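Local structure of hypothetical protein (2FZF) at residues Tyr124-Glu128 with Met140-Ala144. The protein is of unknown function but belongs to the rubrerythrin family of the ferritin clan, whose known members commonly carry a di-iron centre. Residues are numbered along the deposited sequence; the frame is centred on the assembly and turned at random.
Sequences YLKLE and MRYLA
Leu-143 and Met-140 pack against the ring of Tyr-124 from the same side, Leu-143 over the face and Met-140 obliquely, a compact illustration of how two antiparallel helices divide their interface into a buried apolar side and a more open, polar one. On the buried side, Leu-143 CB makes a CH-pi contact 3.9 Å from the ring centroid, nearly along the normal. Met-140 crosses the tyrosine at about a right angle, and the bends at its chi2 and chi3 bring its methyl CE against Tyr-124 CD1 and, 3.5 Å away, Leu-127 CD2. At Ala-144 the backbones are close: its CB lies 3.6 Å from Tyr-124 CB, and the CA atoms of the two residues are 5.0 Å apart. One turn along, the CA atoms of Glu-128 and Met-140 come equally near. Helices 21-44 and 63-76 close over this layer through Ala-28, Leu-24 and Leu-69, while the phenol OH of Tyr-124 is hydrogen-bonded to Glu-32.

The other flank is polar and opens toward solvent at Leu-125 and the arginine end, though Glu-128 itself is buried. With CG anti to the backbone N (chi1 167°) and an extended chain beyond, Glu-128 reaches across to Arg-141, its OE2 lying alongside the arginine's aliphatic CB and CD. Its OE1 meets the guanidinium edge near that group's plane, but the two planes are turned 40° apart and the hydrogen bond from Arg-141 NH2 to Glu-128 OE1, long at 3.4 Å, is weak, although it forms part of a salt bridge. Exposed Leu-125 adds a peripheral contact, CD2 to Arg-141 NH2.

The segment axes approach to 8.2 Å at 170°, joining helix 103-129 to helix 134-164 as a nearly antiparallel helical hairpin, with the apolar layer facing inward, as in the four-helix bundle of the rubrerythrin and ferritin families.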
ATOM      1  N   TYR A 124      13.357  -1.072   8.476  1.00 38.53           N
ATOM      2  CA  TYR A 124      12.617  -0.632   9.641  1.00 37.20           C
ATOM      3  C   TYR A 124      12.122  -1.772  10.515  1.00 38.69           C
ATOM      4  O   TYR A 124      11.724  -1.565  11.668  1.00 35.69           O
ATOM      5  CB  TYR A 124      11.440   0.218   9.213  1.00 36.39           C
ATOM      6  CG  TYR A 124      11.845   1.531   8.624  1.00 35.93           C
ATOM      7  CD1 TYR A 124      12.726   2.381   9.302  1.00 36.80           C
ATOM      8  CD2 TYR A 124      11.312   1.959   7.413  1.00 34.53           C
ATOM      9  CE1 TYR A 124      13.058   3.630   8.791  1.00 36.52           C
ATOM     10  CE2 TYR A 124      11.640   3.200   6.893  1.00 35.17           C
ATOM     11  CZ  TYR A 124      12.509   4.036   7.585  1.00 34.94           C
ATOM     12  OH  TYR A 124      12.783   5.286   7.094  1.00 33.55           O
ATOM     13  N   LEU A 125      12.122  -2.974   9.948  1.00 41.13           N
ATOM     14  CA  LEU A 125      11.703  -4.177  10.666  1.00 44.28           C
ATOM     15  C   LEU A 125      12.822  -4.565  11.612  1.00 46.79           C
ATOM     16  O   LEU A 125      12.579  -4.955  12.754  1.00 46.33           O
ATOM     17  CB  LEU A 125      11.465  -5.325   9.688  1.00 46.10           C
ATOM     18  CG  LEU A 125       9.999  -5.590   9.348  1.00 48.53           C
ATOM     19  CD1 LEU A 125       9.891  -6.681   8.285  1.00 46.52           C
ATOM     20  CD2 LEU A 125       9.268  -5.980  10.626  1.00 48.67           C
ATOM     21  N   LYS A 126      14.054  -4.456  11.118  1.00 49.66           N
ATOM     22  CA  LYS A 126      15.222  -4.784  11.914  1.00 52.78           C
ATOM     23  C   LYS A 126      15.448  -3.706  12.962  1.00 53.88           C
ATOM     24  O   LYS A 126      15.607  -4.004  14.146  1.00 53.55           O
ATOM     25  CB  LYS A 126      16.471  -4.926  11.037  1.00 54.27           C
ATOM     26  CG  LYS A 126      17.781  -5.063  11.846  1.00 60.30           C
ATOM     27  CD  LYS A 126      17.718  -6.172  12.929  1.00 61.61           C
ATOM     28  CE  LYS A 126      18.874  -6.066  13.938  1.00 63.36           C
ATOM     29  NZ  LYS A 126      20.224  -6.145  13.294  1.00 65.33           N
ATOM     30  N   LEU A 127      15.454  -2.452  12.522  1.00 56.19           N
ATOM     31  CA  LEU A 127      15.664  -1.323  13.420  1.00 56.69           C
ATOM     32  C   LEU A 127      14.663  -1.406  14.558  1.00 57.91           C
ATOM     33  O   LEU A 127      14.925  -0.950  15.673  1.00 58.07           O
ATOM     34  CB  LEU A 127      15.490  -0.008  12.660  1.00 56.64           C
ATOM     35  CG  LEU A 127      16.594   1.039  12.825  1.00 57.00           C
ATOM     36  CD1 LEU A 127      17.932   0.442  12.431  1.00 56.79           C
ATOM     37  CD2 LEU A 127      16.287   2.251  11.967  1.00 54.96           C
ATOM     38  N   GLU A 128      13.510  -2.000  14.272  1.00 59.02           N
ATOM     39  CA  GLU A 128      12.476  -2.150  15.284  1.00 61.44           C
ATOM     40  C   GLU A 128      12.953  -3.029  16.423  1.00 63.29           C
ATOM     41  O   GLU A 128      12.686  -2.752  17.596  1.00 64.08           O
ATOM     42  CB  GLU A 128      11.226  -2.779  14.688  1.00 60.90           C
ATOM     43  CG  GLU A 128      10.264  -3.239  15.760  1.00 61.35           C
ATOM     44  CD  GLU A 128       9.023  -3.860  15.192  1.00 61.43           C
ATOM     45  OE1 GLU A 128       9.151  -4.763  14.335  1.00 60.48           O
ATOM     46  OE2 GLU A 128       7.922  -3.445  15.609  1.00 62.66           O
ATOM     47  N   MET A 140       8.911   2.348  14.355  1.00 55.29           N
ATOM     48  CA  MET A 140       9.617   1.534  13.372  1.00 51.64           C
ATOM     49  C   MET A 140       8.640   0.643  12.630  1.00 50.20           C
ATOM     50  O   MET A 140       8.684   0.553  11.406  1.00 49.22           O
ATOM     51  CB  MET A 140      10.683   0.691  14.061  1.00 49.23           C
ATOM     52  CG  MET A 140      12.092   1.077  13.679  1.00 48.71           C
ATOM     53  SD  MET A 140      12.425   2.811  13.970  1.00 50.00           S
ATOM     54  CE  MET A 140      12.975   3.333  12.380  1.00 50.42           C
ATOM     55  N   ARG A 141       7.758   0.003  13.391  1.00 49.91           N
ATOM     56  CA  ARG A 141       6.729  -0.883  12.859  1.00 50.30           C
ATOM     57  C   ARG A 141       5.810  -0.090  11.914  1.00 48.29           C
ATOM     58  O   ARG A 141       5.499  -0.541  10.812  1.00 46.97           O
ATOM     59  CB  ARG A 141       5.924  -1.467  14.029  1.00 55.22           C
ATOM     60  CG  ARG A 141       4.960  -2.592  13.672  1.00 61.11           C
ATOM     61  CD  ARG A 141       5.702  -3.857  13.275  1.00 64.67           C
ATOM     62  NE  ARG A 141       4.809  -4.992  13.052  1.00 68.19           N
ATOM     63  CZ  ARG A 141       5.212  -6.262  13.017  1.00 70.69           C
ATOM     64  NH1 ARG A 141       4.338  -7.235  12.809  1.00 72.44           N
ATOM     65  NH2 ARG A 141       6.490  -6.566  13.202  1.00 70.90           N
ATOM     66  N   TYR A 142       5.384   1.093  12.352  1.00 47.35           N
ATOM     67  CA  TYR A 142       4.519   1.954  11.544  1.00 45.72           C
ATOM     68  C   TYR A 142       5.202   2.319  10.226  1.00 43.02           C
ATOM     69  O   TYR A 142       4.586   2.265   9.162  1.00 40.39           O
ATOM     70  CB  TYR A 142       4.176   3.229  12.330  1.00 48.47           C
ATOM     71  CG  TYR A 142       3.470   4.300  11.520  1.00 52.42           C
ATOM     72  CD1 TYR A 142       4.197   5.278  10.831  1.00 54.85           C
ATOM     73  CD2 TYR A 142       2.076   4.312  11.407  1.00 54.38           C
ATOM     74  CE1 TYR A 142       3.554   6.238  10.049  1.00 56.99           C
ATOM     75  CE2 TYR A 142       1.422   5.264  10.627  1.00 56.15           C
ATOM     76  CZ  TYR A 142       2.165   6.224   9.949  1.00 58.19           C
ATOM     77  OH  TYR A 142       1.521   7.153   9.161  1.00 59.51           O
ATOM     78  N   LEU A 143       6.478   2.693  10.320  1.00 40.43           N
ATOM     79  CA  LEU A 143       7.271   3.061   9.159  1.00 40.10           C
ATOM     80  C   LEU A 143       7.432   1.850   8.214  1.00 40.90           C
ATOM     81  O   LEU A 143       7.236   1.969   6.994  1.00 40.83           O
ATOM     82  CB  LEU A 143       8.639   3.604   9.610  1.00 39.12           C
ATOM     83  CG  LEU A 143       8.676   5.000  10.258  1.00 37.98           C
ATOM     84  CD1 LEU A 143      10.020   5.240  10.936  1.00 35.17           C
ATOM     85  CD2 LEU A 143       8.415   6.058   9.205  1.00 36.16           C
ATOM     86  N   ALA A 144       7.766   0.690   8.781  1.00 39.53           N
ATOM     87  CA  ALA A 144       7.917  -0.539   8.009  1.00 39.43           C
ATOM     88  C   ALA A 144       6.628  -0.961   7.269  1.00 40.05           C
ATOM     89  O   ALA A 144       6.677  -1.329   6.090  1.00 38.96           O
ATOM     90  CB  ALA A 144       8.378  -1.670   8.917  1.00 39.61           C
TER